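Local coordinates for protein predicted ATPase of the ABC class (PDB 5D6A) that binds the ATP analogue AMP-PNP and probably hydrolyses ATP as an ATPase of the ABC class, at residues A[344-349]-A[498-503]; A[353-358]-A[555-560]; A[486-491]-A[510-515]. One frame throughout, in Å; residues are numbered along the deposited sequence.

Contact 1 (A[344-349]-A[498-503]); sequences AAWLQE and SALEQL
An inverse gamma turn centred on Leu500, in the loop between strand 493-496 and helix 506-519, receives the indole of Trp346 from helix 339-352. The benzo end of the ring does the touching. Trp346 CH2 lies 3.5 Å from Ala499 O, which sits at the ring edge, in the plane of the indole. Ala499 O also takes a weak bond from Glu501 N (2.8 Å), which closes the gamma turn and places the oxygen between a backbone N-H and a ring C-H. Ala499 CB reaches the same rim, 3.8 Å from Trp346 CH2, and its small methyl lets the loop backbone come up to the tryptophan. Beside it, Leu500 CD2 meets Trp346 CZ2 at 3.7 Å, the two side chains passing at a slant. With CG anti to the backbone N (chi1 -161°), Trp346 sends its long ring outward from the helix, spanning the 10.5 Å between Trp346 CA and Ala499 CA; a broad, flat side chain suits such a gap. No hydrogen bond joins the two segments. Around the indole, Arg565 makes a cation-pi contact, while Met301, Ile303 and Arg304 pack against it. Further along the loop, the amide of Gln502 is bonded to the backbone of Glu279, Ala300 and Lys302, fixing the loop beside strand 301-302. Leu500 also touches Ala561 of helix 556-564, while Trp346 comes from helix 339-352.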
loop_
_atom_site.group_PDB
_atom_site.type_symbol
_atom_site.label_atom_id
_atom_site.label_comp_id
_atom_site.label_asym_id
_atom_site.label_seq_id
_atom_site.Cartn_x
_atom_site.Cartn_y
_atom_site.Cartn_z
ATOM N N ALA A 344 -2.277 18.080 -8.064
ATOM C CA ALA A 344 -3.031 19.128 -8.755
ATOM C C ALA A 344 -4.252 18.507 -9.435
ATOM O O ALA A 344 -5.363 19.044 -9.372
ATOM C CB ALA A 344 -2.152 19.828 -9.780
ATOM N N ALA A 345 -4.029 17.367 -10.083
ATOM C CA ALA A 345 -5.097 16.644 -10.747
ATOM C C ALA A 345 -6.148 16.240 -9.725
ATOM O O ALA A 345 -7.332 16.494 -9.923
ATOM C CB ALA A 345 -4.544 15.421 -11.457
ATOM N N TRP A 346 -5.706 15.634 -8.623
ATOM C CA TRP A 346 -6.613 15.193 -7.559
ATOM C C TRP A 346 -7.460 16.376 -7.107
ATOM O O TRP A 346 -8.676 16.265 -6.937
ATOM C CB TRP A 346 -5.830 14.678 -6.344
ATOM C CG TRP A 346 -6.637 13.800 -5.414
ATOM C CD1 TRP A 346 -7.991 13.836 -5.206
ATOM C CD2 TRP A 346 -6.123 12.832 -4.494
ATOM N NE1 TRP A 346 -8.351 12.903 -4.267
ATOM C CE2 TRP A 346 -7.223 12.282 -3.804
ATOM C CE3 TRP A 346 -4.844 12.355 -4.208
ATOM C CZ2 TRP A 346 -7.080 11.283 -2.845
ATOM C CZ3 TRP A 346 -4.704 11.366 -3.253
ATOM C CH2 TRP A 346 -5.815 10.842 -2.583
ATOM N N LEU A 347 -6.798 17.513 -6.908
ATOM C CA LEU A 347 -7.472 18.723 -6.462
ATOM C C LEU A 347 -8.604 19.090 -7.414
ATOM O O LEU A 347 -9.759 19.202 -6.999
ATOM C CB LEU A 347 -6.467 19.875 -6.331
ATOM C CG LEU A 347 -7.001 21.245 -5.904
ATOM C CD1 LEU A 347 -7.838 21.154 -4.644
ATOM C CD2 LEU A 347 -5.847 22.211 -5.699
ATOM N N GLN A 348 -8.271 19.244 -8.691
ATOM C CA GLN A 348 -9.260 19.601 -9.702
ATOM C C GLN A 348 -10.399 18.583 -9.756
ATOM O O GLN A 348 -11.566 18.959 -9.861
ATOM C CB GLN A 348 -8.602 19.706 -11.076
ATOM C CG GLN A 348 -9.527 20.254 -12.150
ATOM C CD GLN A 348 -9.976 21.678 -11.864
ATOM O OE1 GLN A 348 -9.202 22.504 -11.372
ATOM N NE2 GLN A 348 -11.226 21.976 -12.188
ATOM N N GLU A 349 -10.053 17.300 -9.683
ATOM C CA GLU A 349 -11.047 16.226 -9.715
ATOM C C GLU A 349 -12.039 16.340 -8.567
ATOM O O GLU A 349 -13.218 16.031 -8.727
ATOM C CB GLU A 349 -10.361 14.859 -9.679
ATOM C CG GLU A 349 -9.601 14.516 -10.954
ATOM C CD GLU A 349 -8.709 13.287 -10.817
ATOM O OE1 GLU A 349 -8.425 12.861 -9.676
ATOM O OE2 GLU A 349 -8.273 12.754 -11.859
ATOM N N SER A 498 -4.988 2.750 -3.107
ATOM C CA SER A 498 -4.176 2.949 -1.904
ATOM C C SER A 498 -4.231 4.372 -1.368
ATOM O O SER A 498 -4.334 4.581 -0.161
ATOM C CB SER A 498 -2.716 2.610 -2.195
ATOM O OG SER A 498 -2.580 1.270 -2.615
ATOM N N ALA A 499 -4.150 5.343 -2.273
ATOM C CA ALA A 499 -4.153 6.759 -1.897
ATOM C C ALA A 499 -5.438 7.192 -1.198
ATOM O O ALA A 499 -5.417 8.111 -0.384
ATOM C CB ALA A 499 -3.902 7.629 -3.116
ATOM N N LEU A 500 -6.549 6.539 -1.523
ATOM C CA LEU A 500 -7.832 6.859 -0.915
ATOM C C LEU A 500 -7.849 6.245 0.477
ATOM O O LEU A 500 -8.466 5.203 0.704
ATOM C CB LEU A 500 -8.980 6.304 -1.764
ATOM C CG LEU A 500 -8.989 6.701 -3.245
ATOM C CD1 LEU A 500 -10.182 6.071 -3.948
ATOM C CD2 LEU A 500 -9.006 8.210 -3.416
ATOM N N GLU A 501 -7.161 6.901 1.406
ATOM C CA GLU A 501 -7.049 6.399 2.774
ATOM C C GLU A 501 -8.309 6.597 3.608
ATOM O O GLU A 501 -8.446 6.003 4.672
ATOM C CB GLU A 501 -5.831 7.002 3.482
ATOM C CG GLU A 501 -5.865 8.510 3.694
ATOM C CD GLU A 501 -4.607 9.018 4.379
ATOM O OE1 GLU A 501 -3.654 8.224 4.550
ATOM O OE2 GLU A 501 -4.564 10.211 4.742
ATOM N N GLN A 502 -9.220 7.437 3.133
ATOM C CA GLN A 502 -10.479 7.660 3.836
ATOM C C GLN A 502 -11.412 6.453 3.757
ATOM O O GLN A 502 -12.272 6.293 4.618
ATOM C CB GLN A 502 -11.190 8.903 3.306
ATOM C CG GLN A 502 -10.613 10.212 3.813
ATOM C CD GLN A 502 -11.304 11.412 3.202
ATOM O OE1 GLN A 502 -11.314 11.571 1.988
ATOM N NE2 GLN A 502 -11.863 12.274 4.040
ATOM N N LEU A 503 -11.251 5.614 2.729
ATOM C CA LEU A 503 -12.093 4.419 2.593
ATOM C C LEU A 503 -11.998 3.574 3.849
ATOM O O LEU A 503 -10.921 3.429 4.425
ATOM C CB LEU A 503 -11.708 3.587 1.370
ATOM C CG LEU A 503 -12.113 4.140 0.003
ATOM C CD1 LEU A 503 -11.590 3.249 -1.115
ATOM C CD2 LEU A 503 -13.625 4.279 -0.093
#

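Contact 2 (A[353-358]-A[555-560]); sequences AGASTL and RPIDVM
Ile557 lays one branch against two alanine methyls and turns the other over the guanidinium of Arg555, the residue that caps its helix. Its longer branch runs toward the 353-358 segment: a chi1 of -169° swings CG1 away from the residue's own nitrogen, and the chain stays extended out to CD1. Ile557 CG1 meets Ala353 CB at 3.7 Å, and one carbon farther on Ile557 CD1 meets Ala355 CB at 3.6 Å. The alanines flank Gly354 and offer methyls at successive depths along the branch. Being so small, they let the backbones approach to 5.7 Å between Ala353 CA and Ile557 CA, and the contact is wholly apolar.

The CG2 methyl of Ile557 lies over the centre of the Arg555 guanidinium, 3.6 Å above its plane. That group is held flat beneath it by a side-on grip on Asp558. Arg555 NE donates to Asp558 OD2 at 2.8 Å, almost straight at 173° and in the guanidinium plane, although it meets this oxygen from above the carboxylate plane. Arg555 NH2 reaches Asp558 OD1 at 2.9 Å, on the syn side and more bent. An arginine, with several N-H groups, can hold Asp558 and, through NH1, the carbonyls of Gly298 and Ala300 at once.

Arg555 occupies the N-cap position of helix 556-564. On the other segment, Gly354 takes positive phi in a Schellman motif, a common way for a helix to end; a CB at these backbone angles would jam against the carbonyl O of Ala353. The motif stops helix 339-352 and turns the chain toward strand 357-361. The arrangement is thus a helix start packed on a Schellman-type helix end, at the entry to a parallel strand of the P-loop core.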
loop_
_atom_site.group_PDB
_atom_site.type_symbol
_atom_site.label_atom_id
_atom_site.label_comp_id
_atom_site.label_asym_id
_atom_site.label_seq_id
_atom_site.Cartn_x
_atom_site.Cartn_y
_atom_site.Cartn_z
ATOM N N ALA A 353 -16.150 16.984 -8.778
ATOM C CA ALA A 353 -17.124 16.115 -8.099
ATOM C C ALA A 353 -17.983 16.826 -7.047
ATOM O O ALA A 353 -18.871 16.211 -6.459
ATOM C CB ALA A 353 -16.406 14.927 -7.468
ATOM N N GLY A 354 -17.704 18.099 -6.786
ATOM C CA GLY A 354 -18.494 18.865 -5.823
ATOM C C GLY A 354 -18.103 18.699 -4.366
ATOM O O GLY A 354 -18.971 18.637 -3.493
ATOM N N ALA A 355 -16.801 18.630 -4.097
ATOM C CA ALA A 355 -16.306 18.515 -2.727
ATOM C C ALA A 355 -16.331 19.899 -2.097
ATOM O O ALA A 355 -15.882 20.870 -2.714
ATOM C CB ALA A 355 -14.894 17.959 -2.714
ATOM N N SER A 356 -16.857 19.986 -0.875
ATOM C CA SER A 356 -16.959 21.264 -0.161
ATOM C C SER A 356 -15.771 21.500 0.760
ATOM O O SER A 356 -15.525 22.628 1.196
ATOM C CB SER A 356 -18.232 21.296 0.679
ATOM O OG SER A 356 -19.385 21.100 -0.107
ATOM N N THR A 357 -15.040 20.436 1.067
ATOM C CA THR A 357 -13.904 20.555 1.961
ATOM C C THR A 357 -12.739 19.708 1.478
ATOM O O THR A 357 -12.923 18.591 1.000
ATOM C CB THR A 357 -14.297 20.141 3.390
ATOM O OG1 THR A 357 -15.419 20.928 3.822
ATOM C CG2 THR A 357 -13.131 20.331 4.353
ATOM N N LEU A 358 -11.538 20.263 1.602
ATOM C CA LEU A 358 -10.318 19.590 1.186
ATOM C C LEU A 358 -9.395 19.465 2.380
ATOM O O LEU A 358 -9.155 20.441 3.082
ATOM C CB LEU A 358 -9.632 20.387 0.081
ATOM C CG LEU A 358 -10.452 20.590 -1.192
ATOM C CD1 LEU A 358 -9.764 21.589 -2.105
ATOM C CD2 LEU A 358 -10.696 19.269 -1.905
ATOM N N ARG A 555 -19.468 6.821 -1.332
ATOM C CA ARG A 555 -19.724 8.213 -1.667
ATOM C C ARG A 555 -19.568 8.391 -3.173
ATOM O O ARG A 555 -18.697 7.763 -3.782
ATOM C CB ARG A 555 -18.735 9.139 -0.971
ATOM C CG ARG A 555 -18.757 9.083 0.543
ATOM C CD ARG A 555 -17.899 10.199 1.114
ATOM N NE ARG A 555 -16.499 10.079 0.718
ATOM C CZ ARG A 555 -15.570 11.003 0.956
ATOM N NH1 ARG A 555 -15.881 12.140 1.574
ATOM N NH2 ARG A 555 -14.322 10.796 0.560
ATOM N N PRO A 556 -20.412 9.237 -3.787
ATOM C CA PRO A 556 -20.284 9.495 -5.225
ATOM C C PRO A 556 -18.885 9.986 -5.587
ATOM O O PRO A 556 -18.335 9.602 -6.619
ATOM C CB PRO A 556 -21.309 10.601 -5.478
ATOM C CG PRO A 556 -22.333 10.420 -4.415
ATOM C CD PRO A 556 -21.621 9.856 -3.216
ATOM N N ILE A 557 -18.318 10.823 -4.726
ATOM C CA ILE A 557 -16.984 11.365 -4.949
ATOM C C ILE A 557 -15.928 10.255 -4.939
ATOM O O ILE A 557 -14.922 10.350 -5.636
ATOM C CB ILE A 557 -16.640 12.473 -3.917
ATOM C CG1 ILE A 557 -15.361 13.209 -4.325
ATOM C CG2 ILE A 557 -16.525 11.902 -2.507
ATOM C CD1 ILE A 557 -15.017 14.384 -3.433
ATOM N N ASP A 558 -16.159 9.202 -4.161
ATOM C CA ASP A 558 -15.216 8.081 -4.107
ATOM C C ASP A 558 -15.302 7.206 -5.364
ATOM O O ASP A 558 -14.285 6.697 -5.837
ATOM C CB ASP A 558 -15.425 7.250 -2.836
ATOM C CG ASP A 558 -15.003 7.994 -1.573
ATOM O OD1 ASP A 558 -14.112 8.869 -1.654
ATOM O OD2 ASP A 558 -15.548 7.695 -0.491
ATOM N N VAL A 559 -16.508 7.038 -5.902
ATOM C CA VAL A 559 -16.699 6.257 -7.127
ATOM C C VAL A 559 -15.929 6.941 -8.256
ATOM O O VAL A 559 -15.259 6.281 -9.057
ATOM C CB VAL A 559 -18.187 6.152 -7.514
ATOM C CG1 VAL A 559 -18.350 5.406 -8.829
ATOM C CG2 VAL A 559 -18.979 5.454 -6.420
HETATM N N MSE A 560 -16.026 8.270 -8.300
HETATM C CA MSE A 560 -15.324 9.073 -9.301
HETATM C C MSE A 560 -13.845 8.954 -9.082
HETATM O O MSE A 560 -13.089 8.722 -10.025
HETATM C CB MSE A 560 -15.708 10.549 -9.194
HETATM C CG MSE A 560 -17.093 10.845 -9.762
HETATM SE SE MSE A 560 -17.205 10.296 -11.653
HETATM C CE MSE A 560 -15.824 11.483 -12.407
#

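Contact 3 (A[486-491]-A[510-515]); sequences DSLRFG and NAIGWV
Arg489 NE donates to Gly491 O at 2.7 Å, nearly straight at 169°, at the end of strand 487-490, whose Leu488 and Phe490 pack on helix 506-519. Strand 487-490 is the middle one of a three-stranded antiparallel meander (480-483, 487-490, 493-496) packed against that following helix. The fully extended arginine, with the carbonyl close to its guanidinium plane, bridges the strand end; its side chain touches Phe494 and Arg479. Alternation puts Leu488 and Phe490 on the other side of the strand from Arg489; Leu488 points at the helix, and Phe490 reaches it with the end of its ring.

The axes of strand 487-490 and helix 510-515 approach to 8.6 Å and run at 29° in roughly the same direction. Such closeness fits Gly513, which puts bare helix backbone opposite the strand. A chi1 of 171° carries Leu488 out over this surface, where both methyls spread. CD1 of Leu488 lies 4.1 Å from Gly513 CA, whereas CD2 of Leu488 slants across to Ile512 CG2 at 3.8 Å. The branched Ile512 fills the join, touching Val559 and Ala562 of helix 556-564 as well. Phe490 extends the apolar layer toward helix 468-475, where Leu469, Ile472 and Leu473 pack on it, and it stacks edge-to-face with Trp516. The ring also reaches the helix backbone, Phe490 CE1 coming obliquely to 3.7 Å from Gly513 O.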
loop_
_atom_site.group_PDB
_atom_site.type_symbol
_atom_site.label_atom_id
_atom_site.label_comp_id
_atom_site.label_asym_id
_atom_site.label_seq_id
_atom_site.Cartn_x
_atom_site.Cartn_y
_atom_site.Cartn_z
ATOM N N ASP A 486 -7.375 -1.579 -0.930
ATOM C CA ASP A 486 -6.406 -1.054 -1.889
ATOM C C ASP A 486 -6.683 -1.317 -3.363
ATOM O O ASP A 486 -6.349 -0.485 -4.198
ATOM C CB ASP A 486 -5.011 -1.594 -1.553
ATOM C CG ASP A 486 -4.497 -1.102 -0.215
ATOM O OD1 ASP A 486 -5.172 -0.261 0.419
ATOM O OD2 ASP A 486 -3.410 -1.554 0.201
ATOM N N SER A 487 -7.280 -2.457 -3.694
ATOM C CA SER A 487 -7.496 -2.799 -5.101
ATOM C C SER A 487 -8.940 -3.106 -5.478
ATOM O O SER A 487 -9.716 -3.598 -4.667
ATOM C CB SER A 487 -6.614 -3.995 -5.475
ATOM O OG SER A 487 -6.801 -4.373 -6.829
ATOM N N LEU A 488 -9.274 -2.805 -6.731
ATOM C CA LEU A 488 -10.599 -3.062 -7.289
ATOM C C LEU A 488 -10.451 -3.645 -8.686
ATOM O O LEU A 488 -9.870 -3.013 -9.569
ATOM C CB LEU A 488 -11.429 -1.782 -7.370
ATOM C CG LEU A 488 -12.754 -1.911 -8.139
ATOM C CD1 LEU A 488 -13.642 -3.005 -7.558
ATOM C CD2 LEU A 488 -13.480 -0.577 -8.169
ATOM N N ARG A 489 -10.983 -4.847 -8.881
ATOM C CA ARG A 489 -10.911 -5.508 -10.171
ATOM C C ARG A 489 -12.223 -5.363 -10.941
ATOM O O ARG A 489 -13.297 -5.693 -10.435
ATOM C CB ARG A 489 -10.566 -6.984 -10.004
ATOM C CG ARG A 489 -10.431 -7.703 -11.334
ATOM C CD ARG A 489 -9.997 -9.143 -11.171
ATOM N NE ARG A 489 -9.932 -9.817 -12.462
ATOM C CZ ARG A 489 -9.493 -11.058 -12.642
ATOM N NH1 ARG A 489 -9.061 -11.775 -11.609
ATOM N NH2 ARG A 489 -9.480 -11.579 -13.862
ATOM N N PHE A 490 -12.112 -4.865 -12.169
ATOM C CA PHE A 490 -13.251 -4.676 -13.047
ATOM C C PHE A 490 -12.837 -5.301 -14.374
ATOM O O PHE A 490 -12.179 -4.668 -15.201
ATOM C CB PHE A 490 -13.566 -3.185 -13.173
ATOM C CG PHE A 490 -14.876 -2.891 -13.844
ATOM C CD1 PHE A 490 -16.071 -3.053 -13.154
ATOM C CD2 PHE A 490 -14.918 -2.413 -15.146
ATOM C CE1 PHE A 490 -17.285 -2.772 -13.761
ATOM C CE2 PHE A 490 -16.128 -2.127 -15.756
ATOM C CZ PHE A 490 -17.314 -2.307 -15.062
ATOM N N GLY A 491 -13.207 -6.565 -14.555
ATOM C CA GLY A 491 -12.824 -7.320 -15.741
ATOM C C GLY A 491 -11.394 -7.792 -15.537
ATOM O O GLY A 491 -11.088 -8.453 -14.544
ATOM N N ASN A 510 -16.350 -2.892 -3.265
ATOM C CA ASN A 510 -17.172 -3.785 -4.079
ATOM C C ASN A 510 -18.347 -3.004 -4.638
ATOM O O ASN A 510 -18.685 -3.133 -5.812
ATOM C CB ASN A 510 -17.681 -4.982 -3.271
ATOM C CG ASN A 510 -16.614 -6.036 -3.048
ATOM O OD1 ASN A 510 -15.799 -6.312 -3.932
ATOM N ND2 ASN A 510 -16.638 -6.663 -1.876
ATOM N N ALA A 511 -18.954 -2.179 -3.790
ATOM C CA ALA A 511 -20.085 -1.363 -4.208
ATOM C C ALA A 511 -19.672 -0.419 -5.330
ATOM O O ALA A 511 -20.447 -0.177 -6.247
ATOM C CB ALA A 511 -20.647 -0.582 -3.031
ATOM N N ILE A 512 -18.448 0.107 -5.254
ATOM C CA ILE A 512 -17.936 1.001 -6.294
ATOM C C ILE A 512 -17.911 0.250 -7.624
ATOM O O ILE A 512 -18.321 0.783 -8.657
ATOM C CB ILE A 512 -16.532 1.551 -5.944
ATOM C CG1 ILE A 512 -16.634 2.576 -4.805
ATOM C CG2 ILE A 512 -15.900 2.233 -7.153
ATOM C CD1 ILE A 512 -15.302 3.033 -4.247
ATOM N N GLY A 513 -17.445 -0.993 -7.591
ATOM C CA GLY A 513 -17.389 -1.813 -8.793
ATOM C C GLY A 513 -18.770 -2.098 -9.354
ATOM O O GLY A 513 -18.957 -2.132 -10.574
ATOM N N TRP A 514 -19.749 -2.301 -8.474
ATOM C CA TRP A 514 -21.110 -2.579 -8.938
ATOM C C TRP A 514 -21.848 -1.323 -9.420
ATOM O O TRP A 514 -22.872 -1.428 -10.093
ATOM C CB TRP A 514 -21.896 -3.390 -7.908
ATOM C CG TRP A 514 -21.370 -4.789 -7.846
ATOM C CD1 TRP A 514 -20.568 -5.329 -6.883
ATOM C CD2 TRP A 514 -21.546 -5.808 -8.837
ATOM N NE1 TRP A 514 -20.261 -6.629 -7.195
ATOM C CE2 TRP A 514 -20.849 -6.951 -8.390
ATOM C CE3 TRP A 514 -22.241 -5.873 -10.053
ATOM C CZ2 TRP A 514 -20.827 -8.148 -9.113
ATOM C CZ3 TRP A 514 -22.220 -7.062 -10.772
ATOM C CH2 TRP A 514 -21.515 -8.183 -10.299
ATOM N N VAL A 515 -21.320 -0.146 -9.090
ATOM C CA VAL A 515 -21.884 1.101 -9.597
ATOM C C VAL A 515 -21.395 1.234 -11.030
ATOM O O VAL A 515 -22.154 1.594 -11.925
ATOM C CB VAL A 515 -21.455 2.327 -8.770
ATOM C CG1 VAL A 515 -21.799 3.619 -9.496
ATOM C CG2 VAL A 515 -22.106 2.288 -7.395
#

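Contacts 1 and 2 both join the P-loop domain to the MRB1590 C-terminal domain; contact 3 lies within the latter. The centres of contacts 1 and 2 are about 9 Å apart, and they meet where Leu347 packs on Leu358 and Leu503 on Asp558. Contact 3 has its centre about 17 Å from those of both others, but helix 556-564 links it to contact 2: Val559 CG1 lies 3.9 Å from Val515 CG1. Helix 506-519, which follows the loop of contact 1, carries one side of contact 3. As for the nucleotide, the Trp346 side chain of contact 1 is about 13 Å from a bound AMP-PNP.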